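Local coordinates for beta-mannosidase (PDB 4CVU), which probably hydrolyses beta-mannosidic linkages to release terminal mannose, as a fungal member of glycoside hydrolase family 2, at residues P315-G319 against E412-N417; Y383-A387 against T736-V740; G589-F595 against Q700-W706; Y690-S694 against E754-D760. All blocks are in the same frame, centred on the assembly; numbering follows the deposited sequence.

Overall arrangement
Contact 2 lies in the middle of the four: its centre is about 9 Å from that of contact 1 and about 11 Å from those of contacts 3 and 4, whereas contacts 1 and 4 are about 19 Å apart and do not touch. Strand 380-389 of contact 2 neighbours strand 702-705 of contact 3 in the sheet of the catalytic barrel. Contacts 1 and 4 tie that barrel to flanking beta-sandwich parts. Two links reach contact 2 from its sides: Asp317 OD2 lies 2.6 Å from His739 NE2, and Lys385 NZ lies 2.7 Å from Asp760 OD2. Contact 3 runs toward the C-terminal strand ends, where family 2 enzymes place the active site; contact 1 holds a cadmium ion.

Contact 1 (P315-G319 against E412-N417); sequences PRDMG and ESQNFN. With CD (cadmium ion), chain T.
Arg316 reaches from a type II beta turn, Pro315 to Met318, onto the Schellman motif that ends helix 401-413, where Asn415 has positive phi and its N bonds back to Glu412 O. The side chain leaves its backbone with CG between N and the carbonyl carbon (chi1 53°) and bends at chi3, which lays the guanidinium over the helix end. NE meets Glu412 OE1 at 2.5 Å, a short salt bridge whose exact length deserves caution; OE1 offers its anti lone pair, and the carboxylate plane stands 77° from the guanidinium plane. NH1 instead points near its own plane to Phe416 O, at 3.0 Å with an N-H...O angle of 158°. Glu412 O sits over one guanidinium face, too poorly angled to bond, but a water that accepts from Arg316 NH2 lies within bonding distance of Glu412 O and Asn415 OD1; Asn415 ND2 bonds to Arg734 O. Behind the turn, Met318 CE packs across the amide of Asn417, 3.6 Å from ND2, while that amide bonds to strand 380-389 through Lys385 and Tyr383. The contact thus ties a loop of the family 2 Ig-like domain to a helix of the catalytic barrel. The Glu412 carboxylate has a second arginine partner, Arg439, on OE2, and OE1, already held by Arg316, also binds the cadmium ion at 2.5 Å, the metal's other ligands here being two waters.

Contact 2 (Y383-A387 against T736-V740); sequences YAKGA and TYEHV
The side chains of Lys385 and Tyr737 run antiparallel alongside each other, joined by a hydrogen bond and a CH-pi contact. Among the polar contacts, Lys385 NZ donates to Tyr737 O at 2.8 Å, the C=O...N angle being 154°. The same ammonium group makes a salt bridge with Asp760, so it is held by a carbonyl and a carboxylate. His739 ND1 is 3.9 Å from Lys385 NZ and takes no bond from it; the imidazole is bonded instead to Asp317 and Asp760. At the far end of the tyrosine, OH lies 2.9 Å from Gly386 O and also within bonding reach of Ser703 OG.

The apolar part is a CH-pi contact: Lys385 CB stands 4.0 Å from the centroid of the Tyr737 ring, only 11° off the normal, hence over the centre of the face. The lysine chain, bent at chi3, then runs back along the tyrosine to its carbonyl. A leucine in place of Tyr737 would probably leave Gly386 O and Ser703 OG without the hydroxyl between them and take away the flat ring under Lys385 CB.

In the fold, the loop after helix 729-736 is thereby held against barrel strand 380-389, with Ile687 of helix 664-692 and Tyr705 of strand 702-705 also packing on the Tyr737 side chain.

Contact 3 (G589-F595 against Q700-W706); sequences GRFANEF and QLGSLYW
Gly702 O is gripped by two donors: Ala592 N of the neighbouring strand at 2.9 Å and Gln700 NE2 at 2.8 Å. The same glutamine amide receives Gly702 N on OE1, so it bonds both polar backbone atoms of the glycine; bending at chi2 (-86°) folds the amide over the backbone of Gly702, two residues on. With a leucine at this position instead of Gln700, Gly702 N is likely to lose its amide partner and Gly702 O to keep the interstrand bond alone of these two.

The strands run parallel, 26° apart in direction. Leu701 N to Arg590 O and Leu704 N to Ala592 O, the latter 2.8 Å with a C=O...N angle of 168°, continue the pairing. Farther on it becomes irregular: Asn593 O and Leu704 O, both acceptors, face each other, and Phe595 N is buried without a partner, before Trp706 N bonds Phe595 O. Two rings cover the backbone of the neighbouring strand. Gly702 CA lies 3.7 Å from the centroid of the Phe591 ring, a CH-pi contact over its face, while Leu704 CD1 touches the ring edge. Phe595 likewise sets a face over Tyr705 CA, with Ser703 OG, bonded to Tyr737 OH, at its rim, 3.3 Å from CZ.

These are neighbouring strands of the catalytic (beta/alpha)8 barrel: strand 570-572 flanks 592-595, strand 380-389 pairs with 702-705, and helix 664-692 packs outside through Tyr690 and Ile687.

Contact 4 (Y690-S694 against E754-D760); sequences YRRGS and EIWVTSD
The Trp756 ring carries Arg692 on one face and Glu754 OE1 at its edge. Arg692 CD sits 3.5 Å above the indole plane, over its centre, and the guanidinium follows with CZ 4.7 Å from the centroid of the five-membered ring, a cation-pi contact. The two planes are 71° apart, so the guanidinium does not stack flat, and NH1 approaches NE1 as one donor beside another. The chain gets there because Arg692 CG is anti to the backbone N (chi1 -179°) and the chain bends at chi3. At the ring edge, Trp756 NE1 donates to Glu754 OE1 at 3.0 Å, in the indole plane, which is consistent with a ring held in its rotation; the carboxylate is set within a long salt-bridge distance, 4.0 Å, of Arg692 NH1. Phe745 adds a second cation-pi partner for the arginine, and a sodium ion lies about 3 Å from the Glu754 side chain.

The parts joined are the C-terminal end of barrel helix 664-692 and strand 752-759 of the mannosidase Ig/CBM-like domain. Thr758 faces the helix end: its CG2 meets Arg691 O at 3.5 Å, while its OG1 bonds to Thr800 on the adjacent strand. Arg691 extends past it, with Asp760 N at its guanidinium edge; Asp760 OD2, salt-bridged to Lys385, lies well out of that plane, so the attraction is of charge alone, and Glu738 O takes an NH1 bond. Arg691 O also accepts from Ser694 OG, at 2.8 Å, and a water donates to both Ser694 OG and Ser759 O.

Contact 1 (P315-G319 against E412-N417)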
loop_
_atom_site.group_PDB
_atom_site.type_symbol
_atom_site.label_atom_id
_atom_site.label_comp_id
_atom_site.label_asym_id
_atom_site.label_seq_id
_atom_site.Cartn_x
_atom_site.Cartn_y
_atom_site.Cartn_z
ATOM N N PRO A 315 -32.612 26.472 13.045
ATOM C CA PRO A 315 -31.880 25.230 12.719
ATOM C C PRO A 315 -32.733 24.204 11.936
ATOM O O PRO A 315 -33.952 24.357 11.803
ATOM C CB PRO A 315 -31.507 24.673 14.103
ATOM C CG PRO A 315 -31.481 25.877 15.009
ATOM C CD PRO A 315 -32.554 26.775 14.487
ATOM N N ARG A 316 -32.083 23.180 11.407
ATOM C CA ARG A 316 -32.783 22.118 10.685
ATOM C C ARG A 316 -33.803 21.409 11.571
ATOM O O ARG A 316 -33.565 21.197 12.761
ATOM C CB ARG A 316 -31.811 21.116 10.037
ATOM C CG ARG A 316 -30.738 20.462 10.918
ATOM C CD ARG A 316 -29.812 19.572 10.036
ATOM N NE ARG A 316 -30.611 18.682 9.202
ATOM C CZ ARG A 316 -31.262 17.611 9.659
ATOM N NH1 ARG A 316 -31.199 17.246 10.943
ATOM N NH2 ARG A 316 -32.000 16.895 8.828
ATOM N N ASP A 317 -34.944 21.053 10.964
ATOM C CA ASP A 317 -36.087 20.453 11.672
ATOM C C ASP A 317 -36.681 21.350 12.793
ATOM O O ASP A 317 -37.404 20.863 13.660
ATOM C CB ASP A 317 -35.750 19.036 12.201
ATOM C CG ASP A 317 -35.918 17.940 11.128
ATOM O OD1 ASP A 317 -36.060 18.280 9.940
ATOM O OD2 ASP A 317 -35.929 16.728 11.485
ATOM N N MET A 318 -36.383 22.652 12.753
ATOM C CA MET A 318 -37.070 23.626 13.594
ATOM C C MET A 318 -37.698 24.765 12.774
ATOM O O MET A 318 -38.132 25.751 13.341
ATOM C CB MET A 318 -36.117 24.224 14.633
ATOM C CG MET A 318 -35.388 23.218 15.505
ATOM S SD MET A 318 -34.279 24.031 16.684
ATOM C CE MET A 318 -33.004 22.788 16.849
ATOM N N GLY A 319 -37.730 24.657 11.450
ATOM C CA GLY A 319 -38.279 25.721 10.636
ATOM C C GLY A 319 -37.423 25.977 9.432
ATOM O O GLY A 319 -36.676 25.101 9.005
ATOM N N GLU A 412 -26.520 15.830 8.803
ATOM C CA GLU A 412 -27.993 15.971 8.712
ATOM C C GLU A 412 -28.691 14.617 8.844
ATOM O O GLU A 412 -29.658 14.448 9.650
ATOM C CB GLU A 412 -28.382 16.611 7.395
ATOM C CG GLU A 412 -27.798 17.999 7.206
ATOM C CD GLU A 412 -28.698 18.876 6.375
ATOM O OE1 GLU A 412 -29.804 19.158 6.883
ATOM O OE2 GLU A 412 -28.310 19.239 5.229
ATOM N N SER A 413 -28.139 13.628 8.129
ATOM C CA SER A 413 -28.733 12.305 8.102
ATOM C C SER A 413 -28.765 11.616 9.460
ATOM O O SER A 413 -29.594 10.724 9.678
ATOM C CB SER A 413 -28.014 11.398 7.147
ATOM O OG SER A 413 -28.807 10.242 6.932
ATOM N N GLN A 414 -27.901 12.027 10.349
ATOM C CA GLN A 414 -27.806 11.466 11.680
ATOM C C GLN A 414 -28.727 12.190 12.630
ATOM O O GLN A 414 -28.740 11.910 13.796
ATOM C CB GLN A 414 -26.375 11.569 12.195
ATOM C CG GLN A 414 -25.376 10.525 11.708
ATOM C CD GLN A 414 -24.052 10.639 12.434
ATOM O OE1 GLN A 414 -23.114 11.141 11.888
ATOM N NE2 GLN A 414 -23.995 10.235 13.697
ATOM N N ASN A 415 -29.522 13.085 12.091
ATOM C CA ASN A 415 -30.449 13.960 12.795
ATOM C C ASN A 415 -29.780 14.992 13.717
ATOM O O ASN A 415 -30.345 15.314 14.730
ATOM C CB ASN A 415 -31.500 13.119 13.599
ATOM C CG ASN A 415 -32.358 12.247 12.710
ATOM O OD1 ASN A 415 -32.990 12.720 11.802
ATOM N ND2 ASN A 415 -32.336 10.967 12.941
ATOM N N PHE A 416 -28.605 15.505 13.338
ATOM C CA PHE A 416 -27.912 16.518 14.108
ATOM C C PHE A 416 -28.634 17.872 14.032
ATOM O O PHE A 416 -29.314 18.138 13.102
ATOM C CB PHE A 416 -26.461 16.726 13.600
ATOM C CG PHE A 416 -25.471 15.697 14.042
ATOM C CD1 PHE A 416 -25.786 14.375 14.102
ATOM C CD2 PHE A 416 -24.211 16.058 14.310
ATOM C CE1 PHE A 416 -24.842 13.449 14.438
ATOM C CE2 PHE A 416 -23.280 15.146 14.651
ATOM C CZ PHE A 416 -23.591 13.840 14.704
ATOM N N ASN A 417 -28.503 18.711 15.038
ATOM C CA ASN A 417 -28.767 20.130 14.893
ATOM C C ASN A 417 -27.604 20.980 15.351
ATOM O O ASN A 417 -27.668 22.205 15.239
ATOM C CB ASN A 417 -30.076 20.544 15.569
ATOM C CG ASN A 417 -30.119 20.154 17.015
ATOM O OD1 ASN A 417 -29.098 20.132 17.661
ATOM N ND2 ASN A 417 -31.281 19.735 17.492
HETATM CD CD CD T . -31.582 19.713 5.191
HETATM O O HOH W 1 -33.490 15.555 11.661
HETATM O O HOH W 2 -33.455 19.632 15.141
HETATM O O HOH W 3 -32.580 13.941 9.311
HETATM O O HOH W 4 -33.199 19.087 6.729
HETATM O O HOH W 5 -30.295 20.275 3.564
#

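Contact 2 (Y383-A387 against T736-V740)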
loop_
_atom_site.group_PDB
_atom_site.type_symbol
_atom_site.label_atom_id
_atom_site.label_comp_id
_atom_site.label_asym_id
_atom_site.label_seq_id
_atom_site.Cartn_x
_atom_site.Cartn_y
_atom_site.Cartn_z
ATOM N N TYR A 383 -33.406 20.634 22.558
ATOM C CA TYR A 383 -32.449 19.576 22.877
ATOM C C TYR A 383 -31.369 19.535 21.779
ATOM O O TYR A 383 -31.703 19.247 20.627
ATOM C CB TYR A 383 -33.119 18.195 22.959
ATOM C CG TYR A 383 -32.240 17.226 23.721
ATOM C CD1 TYR A 383 -31.210 16.552 23.089
ATOM C CD2 TYR A 383 -32.395 17.056 25.088
ATOM C CE1 TYR A 383 -30.361 15.707 23.788
ATOM C CE2 TYR A 383 -31.554 16.214 25.796
ATOM C CZ TYR A 383 -30.528 15.550 25.142
ATOM O OH TYR A 383 -29.658 14.723 25.822
ATOM N N ALA A 384 -30.117 19.814 22.127
ATOM C CA ALA A 384 -29.032 19.782 21.119
ATOM C C ALA A 384 -28.610 18.347 20.864
ATOM O O ALA A 384 -28.542 17.541 21.793
ATOM C CB ALA A 384 -27.861 20.613 21.576
ATOM N N LYS A 385 -28.404 18.010 19.591
ATOM C CA LYS A 385 -28.074 16.660 19.222
ATOM C C LYS A 385 -26.949 16.770 18.201
ATOM O O LYS A 385 -27.103 17.498 17.247
ATOM C CB LYS A 385 -29.286 15.985 18.602
ATOM C CG LYS A 385 -30.496 15.802 19.544
ATOM C CD LYS A 385 -31.676 15.078 18.894
ATOM C CE LYS A 385 -32.148 15.815 17.638
ATOM N NZ LYS A 385 -33.403 15.296 17.035
ATOM N N GLY A 386 -25.826 16.119 18.438
ATOM C CA GLY A 386 -24.759 16.091 17.432
ATOM C C GLY A 386 -23.472 15.520 17.982
ATOM O O GLY A 386 -23.500 14.482 18.696
ATOM N N ALA A 387 -22.355 16.160 17.599
ATOM C CA ALA A 387 -20.991 15.619 17.842
ATOM C C ALA A 387 -19.908 16.697 17.772
ATOM O O ALA A 387 -20.218 17.856 17.492
ATOM C CB ALA A 387 -20.664 14.498 16.868
ATOM N N THR A 736 -31.021 6.915 17.389
ATOM C CA THR A 736 -31.116 7.370 18.768
ATOM C C THR A 736 -31.245 8.911 18.863
ATOM O O THR A 736 -31.555 9.415 19.927
ATOM C CB THR A 736 -29.925 6.854 19.622
ATOM O OG1 THR A 736 -29.590 5.530 19.228
ATOM C CG2 THR A 736 -30.266 6.848 21.114
ATOM N N TYR A 737 -30.975 9.626 17.771
ATOM C CA TYR A 737 -31.211 11.063 17.682
ATOM C C TYR A 737 -32.557 11.409 16.962
ATOM O O TYR A 737 -32.823 12.551 16.604
ATOM C CB TYR A 737 -30.027 11.770 16.987
ATOM C CG TYR A 737 -28.772 12.028 17.852
ATOM C CD1 TYR A 737 -28.826 12.063 19.238
ATOM C CD2 TYR A 737 -27.561 12.318 17.257
ATOM C CE1 TYR A 737 -27.693 12.361 20.004
ATOM C CE2 TYR A 737 -26.427 12.622 18.019
ATOM C CZ TYR A 737 -26.504 12.618 19.405
ATOM O OH TYR A 737 -25.390 12.898 20.169
ATOM N N GLU A 738 -33.393 10.407 16.722
ATOM C CA GLU A 738 -34.697 10.678 16.126
ATOM C C GLU A 738 -35.558 11.507 17.107
ATOM O O GLU A 738 -35.335 11.500 18.326
ATOM C CB GLU A 738 -35.407 9.365 15.750
ATOM C CG GLU A 738 -34.852 8.704 14.491
ATOM C CD GLU A 738 -35.767 7.641 13.939
ATOM O OE1 GLU A 738 -36.908 7.989 13.632
ATOM O OE2 GLU A 738 -35.397 6.479 13.841
ATOM N N HIS A 739 -36.525 12.232 16.550
ATOM C CA HIS A 739 -37.368 13.141 17.355
ATOM C C HIS A 739 -38.066 12.443 18.505
ATOM O O HIS A 739 -38.090 12.952 19.594
ATOM C CB HIS A 739 -38.375 13.883 16.475
ATOM C CG HIS A 739 -37.740 14.823 15.504
ATOM N ND1 HIS A 739 -37.067 15.961 15.895
ATOM C CD2 HIS A 739 -37.665 14.784 14.154
ATOM C CE1 HIS A 739 -36.603 16.583 14.821
ATOM N NE2 HIS A 739 -36.961 15.897 13.754
ATOM N N VAL A 740 -38.625 11.259 18.245
ATOM C CA VAL A 740 -39.356 10.468 19.233
ATOM C C VAL A 740 -38.781 9.038 19.223
ATOM O O VAL A 740 -38.787 8.377 18.189
ATOM C CB VAL A 740 -40.867 10.438 18.883
ATOM C CG1 VAL A 740 -41.688 9.824 19.997
ATOM C CG2 VAL A 740 -41.383 11.841 18.589
#

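Contact 3 (G589-F595 against Q700-W706)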
loop_
_atom_site.group_PDB
_atom_site.type_symbol
_atom_site.label_atom_id
_atom_site.label_comp_id
_atom_site.label_asym_id
_atom_site.label_seq_id
_atom_site.Cartn_x
_atom_site.Cartn_y
_atom_site.Cartn_z
ATOM N N GLY A 589 -25.701 15.443 34.422
ATOM C CA GLY A 589 -25.458 16.857 34.136
ATOM C C GLY A 589 -26.523 17.558 33.309
ATOM O O GLY A 589 -27.570 16.986 33.014
ATOM N N ARG A 590 -26.259 18.795 32.929
ATOM C CA ARG A 590 -27.214 19.621 32.186
ATOM C C ARG A 590 -27.061 19.453 30.642
ATOM O O ARG A 590 -27.927 19.861 29.846
ATOM C CB ARG A 590 -26.968 21.096 32.520
ATOM C CG ARG A 590 -26.970 21.486 33.996
ATOM C CD ARG A 590 -28.353 21.468 34.645
ATOM N NE ARG A 590 -28.234 22.011 36.001
ATOM C CZ ARG A 590 -29.142 21.916 36.970
ATOM N NH1 ARG A 590 -30.305 21.292 36.774
ATOM N NH2 ARG A 590 -28.873 22.459 38.158
ATOM N N PHE A 591 -25.958 18.851 30.232
ATOM C CA PHE A 591 -25.598 18.808 28.789
ATOM C C PHE A 591 -24.362 17.956 28.706
ATOM O O PHE A 591 -23.462 18.098 29.538
ATOM C CB PHE A 591 -25.263 20.241 28.318
ATOM C CG PHE A 591 -25.134 20.409 26.808
ATOM C CD1 PHE A 591 -24.029 19.946 26.132
ATOM C CD2 PHE A 591 -26.109 21.110 26.089
ATOM C CE1 PHE A 591 -23.910 20.126 24.756
ATOM C CE2 PHE A 591 -25.996 21.293 24.716
ATOM C CZ PHE A 591 -24.886 20.802 24.059
ATOM N N ALA A 592 -24.273 17.098 27.685
ATOM C CA ALA A 592 -23.144 16.211 27.562
ATOM C C ALA A 592 -22.419 16.650 26.302
ATOM O O ALA A 592 -22.935 16.449 25.220
ATOM C CB ALA A 592 -23.632 14.778 27.430
ATOM N N ASN A 593 -21.282 17.322 26.459
ATOM C CA ASN A 593 -20.574 17.914 25.327
ATOM C C ASN A 593 -19.480 17.043 24.731
ATOM O O ASN A 593 -18.962 17.355 23.640
ATOM C CB ASN A 593 -20.021 19.293 25.714
ATOM C CG ASN A 593 -18.736 19.229 26.500
ATOM O OD1 ASN A 593 -18.581 18.408 27.375
ATOM N ND2 ASN A 593 -17.815 20.151 26.216
ATOM N N GLU A 594 -19.136 15.980 25.469
ATOM C CA GLU A 594 -18.067 15.007 25.132
ATOM C C GLU A 594 -18.294 13.656 25.773
ATOM O O GLU A 594 -18.463 13.548 27.002
ATOM C CB GLU A 594 -16.698 15.456 25.665
ATOM C CG GLU A 594 -16.076 16.653 25.034
ATOM C CD GLU A 594 -14.586 16.815 25.335
ATOM O OE1 GLU A 594 -13.886 15.800 25.494
ATOM O OE2 GLU A 594 -14.062 17.979 25.317
ATOM N N PHE A 595 -18.224 12.612 24.959
ATOM C CA PHE A 595 -18.214 11.230 25.479
ATOM C C PHE A 595 -17.858 10.242 24.394
ATOM O O PHE A 595 -18.214 10.434 23.218
ATOM C CB PHE A 595 -19.549 10.853 26.131
ATOM C CG PHE A 595 -20.742 11.026 25.228
ATOM C CD1 PHE A 595 -21.351 12.283 25.072
ATOM C CD2 PHE A 595 -21.281 9.936 24.553
ATOM C CE1 PHE A 595 -22.461 12.432 24.246
ATOM C CE2 PHE A 595 -22.386 10.085 23.718
ATOM C CZ PHE A 595 -22.984 11.324 23.583
ATOM N N GLN A 700 -31.828 17.818 31.417
ATOM C CA GLN A 700 -30.710 17.703 30.503
ATOM C C GLN A 700 -31.110 18.164 29.082
ATOM O O GLN A 700 -32.132 17.763 28.589
ATOM C CB GLN A 700 -30.256 16.244 30.522
ATOM C CG GLN A 700 -28.763 15.988 30.319
ATOM C CD GLN A 700 -28.405 15.912 28.857
ATOM O OE1 GLN A 700 -29.261 16.044 28.018
ATOM N NE2 GLN A 700 -27.140 15.671 28.558
ATOM N N LEU A 701 -30.268 18.944 28.395
ATOM C CA LEU A 701 -30.650 19.469 27.082
ATOM C C LEU A 701 -29.605 19.374 25.964
ATOM O O LEU A 701 -29.618 20.219 25.049
ATOM C CB LEU A 701 -31.123 20.916 27.193
ATOM C CG LEU A 701 -32.443 21.183 27.925
ATOM C CD1 LEU A 701 -32.715 22.697 27.892
ATOM C CD2 LEU A 701 -33.610 20.477 27.322
ATOM N N GLY A 702 -28.745 18.347 25.989
ATOM C CA GLY A 702 -27.790 18.190 24.908
ATOM C C GLY A 702 -26.946 16.947 24.915
ATOM O O GLY A 702 -26.575 16.445 25.979
ATOM N N SER A 703 -26.649 16.455 23.693
ATOM C CA SER A 703 -25.770 15.340 23.480
ATOM C C SER A 703 -24.881 15.631 22.301
ATOM O O SER A 703 -25.394 15.689 21.160
ATOM C CB SER A 703 -26.575 14.108 23.156
ATOM O OG SER A 703 -25.744 13.005 22.837
ATOM N N LEU A 704 -23.584 15.797 22.565
ATOM C CA LEU A 704 -22.569 15.908 21.484
ATOM C C LEU A 704 -21.513 14.846 21.684
ATOM O O LEU A 704 -20.594 14.995 22.495
ATOM C CB LEU A 704 -21.919 17.301 21.470
ATOM C CG LEU A 704 -22.835 18.522 21.453
ATOM C CD1 LEU A 704 -22.055 19.828 21.560
ATOM C CD2 LEU A 704 -23.728 18.553 20.237
ATOM N N TYR A 705 -21.629 13.749 20.968
ATOM C CA TYR A 705 -20.660 12.678 21.154
ATOM C C TYR A 705 -19.252 13.032 20.645
ATOM O O TYR A 705 -19.057 13.879 19.744
ATOM C CB TYR A 705 -21.194 11.351 20.605
ATOM C CG TYR A 705 -21.278 11.177 19.073
ATOM C CD1 TYR A 705 -20.139 10.995 18.310
ATOM C CD2 TYR A 705 -22.513 11.133 18.422
ATOM C CE1 TYR A 705 -20.229 10.779 16.924
ATOM C CE2 TYR A 705 -22.607 10.919 17.052
ATOM C CZ TYR A 705 -21.467 10.743 16.308
ATOM O OH TYR A 705 -21.543 10.531 14.934
ATOM N N TRP A 706 -18.270 12.384 21.262
ATOM C CA TRP A 706 -16.869 12.493 20.849
ATOM C C TRP A 706 -16.544 11.251 20.019
ATOM O O TRP A 706 -16.551 10.145 20.565
ATOM C CB TRP A 706 -15.921 12.608 22.080
ATOM C CG TRP A 706 -14.566 12.896 21.557
ATOM C CD1 TRP A 706 -13.662 11.994 21.140
ATOM C CD2 TRP A 706 -14.038 14.183 21.203
ATOM N NE1 TRP A 706 -12.584 12.604 20.587
ATOM C CE2 TRP A 706 -12.784 13.962 20.616
ATOM C CE3 TRP A 706 -14.487 15.490 21.366
ATOM C CZ2 TRP A 706 -11.986 14.979 20.188
ATOM C CZ3 TRP A 706 -13.695 16.524 20.922
ATOM C CH2 TRP A 706 -12.448 16.262 20.331
#

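Contact 4 (Y690-S694 against E754-D760)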
loop_
_atom_site.group_PDB
_atom_site.type_symbol
_atom_site.label_atom_id
_atom_site.label_comp_id
_atom_site.label_asym_id
_atom_site.label_seq_id
_atom_site.Cartn_x
_atom_site.Cartn_y
_atom_site.Cartn_z
ATOM N N TYR A 690 -28.845 10.361 28.421
ATOM C CA TYR A 690 -28.792 11.830 28.396
ATOM C C TYR A 690 -30.149 12.432 27.977
ATOM O O TYR A 690 -30.641 13.373 28.607
ATOM C CB TYR A 690 -27.676 12.362 27.477
ATOM C CG TYR A 690 -26.275 11.973 27.888
ATOM C CD1 TYR A 690 -25.881 11.990 29.229
ATOM C CD2 TYR A 690 -25.339 11.522 26.922
ATOM C CE1 TYR A 690 -24.608 11.580 29.600
ATOM C CE2 TYR A 690 -24.072 11.123 27.296
ATOM C CZ TYR A 690 -23.701 11.149 28.628
ATOM O OH TYR A 690 -22.406 10.751 29.012
ATOM N N ARG A 691 -30.747 11.871 26.924
ATOM C CA ARG A 691 -32.014 12.382 26.429
ATOM C C ARG A 691 -33.187 12.243 27.376
ATOM O O ARG A 691 -33.970 13.149 27.479
ATOM C CB ARG A 691 -32.399 11.713 25.159
ATOM C CG ARG A 691 -31.496 12.148 24.015
ATOM C CD ARG A 691 -32.125 11.690 22.727
ATOM N NE ARG A 691 -33.376 12.394 22.410
ATOM C CZ ARG A 691 -34.025 12.240 21.253
ATOM N NH1 ARG A 691 -33.531 11.423 20.312
ATOM N NH2 ARG A 691 -35.138 12.925 21.005
ATOM N N ARG A 692 -33.336 11.072 27.969
ATOM C CA ARG A 692 -34.321 10.862 29.065
ATOM C C ARG A 692 -34.192 11.887 30.202
ATOM O O ARG A 692 -35.174 12.255 30.880
ATOM C CB ARG A 692 -34.170 9.446 29.628
ATOM C CG ARG A 692 -35.162 9.131 30.746
ATOM C CD ARG A 692 -34.972 7.767 31.372
ATOM N NE ARG A 692 -33.699 7.660 32.068
ATOM C CZ ARG A 692 -33.263 6.559 32.679
ATOM N NH1 ARG A 692 -34.000 5.452 32.701
ATOM N NH2 ARG A 692 -32.067 6.559 33.265
ATOM N N GLY A 693 -32.959 12.288 30.475
ATOM C CA GLY A 693 -32.687 13.308 31.472
ATOM C C GLY A 693 -33.371 14.655 31.236
ATOM O O GLY A 693 -33.471 15.435 32.152
ATOM N N SER A 694 -33.832 14.911 30.009
ATOM C CA SER A 694 -34.603 16.108 29.683
ATOM C C SER A 694 -35.825 16.241 30.570
ATOM O O SER A 694 -36.215 17.347 30.898
ATOM C CB SER A 694 -35.066 16.070 28.214
ATOM O OG SER A 694 -35.992 15.003 27.989
ATOM N N GLU A 754 -36.670 -1.382 31.971
ATOM C CA GLU A 754 -37.559 -0.220 31.842
ATOM C C GLU A 754 -37.535 0.236 30.407
ATOM O O GLU A 754 -36.484 0.220 29.790
ATOM C CB GLU A 754 -37.111 0.934 32.718
ATOM C CG GLU A 754 -37.103 0.586 34.202
ATOM C CD GLU A 754 -36.735 1.760 35.093
ATOM O OE1 GLU A 754 -36.341 2.819 34.582
ATOM O OE2 GLU A 754 -36.839 1.620 36.334
ATOM N N ILE A 755 -38.701 0.604 29.872
ATOM C CA ILE A 755 -38.776 1.250 28.568
ATOM C C ILE A 755 -39.394 2.635 28.729
ATOM O O ILE A 755 -40.472 2.796 29.307
ATOM C CB ILE A 755 -39.561 0.432 27.537
ATOM C CG1 ILE A 755 -38.889 -0.932 27.383
ATOM C CG2 ILE A 755 -39.546 1.153 26.195
ATOM C CD1 ILE A 755 -39.800 -2.003 26.912
ATOM N N TRP A 756 -38.682 3.631 28.224
ATOM C CA TRP A 756 -39.115 5.017 28.272
ATOM C C TRP A 756 -39.253 5.544 26.873
ATOM O O TRP A 756 -38.481 5.150 25.982
ATOM C CB TRP A 756 -38.062 5.858 28.976
ATOM C CG TRP A 756 -37.858 5.531 30.410
ATOM C CD1 TRP A 756 -37.313 4.412 30.922
ATOM C CD2 TRP A 756 -38.162 6.378 31.512
ATOM N NE1 TRP A 756 -37.250 4.500 32.297
ATOM C CE2 TRP A 756 -37.760 5.708 32.679
ATOM C CE3 TRP A 756 -38.694 7.667 31.622
ATOM C CZ2 TRP A 756 -37.906 6.264 33.953
ATOM C CZ3 TRP A 756 -38.849 8.218 32.887
ATOM C CH2 TRP A 756 -38.460 7.513 34.041
ATOM N N VAL A 757 -40.223 6.438 26.683
ATOM C CA VAL A 757 -40.371 7.170 25.436
ATOM C C VAL A 757 -39.943 8.635 25.650
ATOM O O VAL A 757 -40.426 9.317 26.584
ATOM C CB VAL A 757 -41.808 7.114 24.902
ATOM C CG1 VAL A 757 -41.986 8.052 23.718
ATOM C CG2 VAL A 757 -42.196 5.689 24.506
ATOM N N THR A 758 -39.086 9.128 24.752
ATOM C CA THR A 758 -38.496 10.462 24.887
ATOM C C THR A 758 -38.672 11.227 23.595
ATOM O O THR A 758 -38.475 10.669 22.531
ATOM C CB THR A 758 -36.983 10.367 25.230
ATOM O OG1 THR A 758 -36.803 9.695 26.482
ATOM C CG2 THR A 758 -36.369 11.744 25.344
ATOM N N SER A 759 -39.047 12.505 23.691
ATOM C CA SER A 759 -39.377 13.323 22.509
ATOM C C SER A 759 -38.698 14.669 22.594
ATOM O O SER A 759 -38.716 15.274 23.655
ATOM C CB SER A 759 -40.902 13.534 22.411
ATOM O OG SER A 759 -41.220 14.523 21.461
ATOM N N ASP A 760 -38.120 15.154 21.492
ATOM C CA ASP A 760 -37.541 16.499 21.505
ATOM C C ASP A 760 -38.433 17.600 20.891
ATOM O O ASP A 760 -37.992 18.750 20.704
ATOM C CB ASP A 760 -36.154 16.500 20.869
ATOM C CG ASP A 760 -36.183 16.350 19.361
ATOM O OD1 ASP A 760 -37.284 16.176 18.750
ATOM O OD2 ASP A 760 -35.074 16.395 18.793
HETATM O O HOH W 6 -36.344 15.345 25.412
#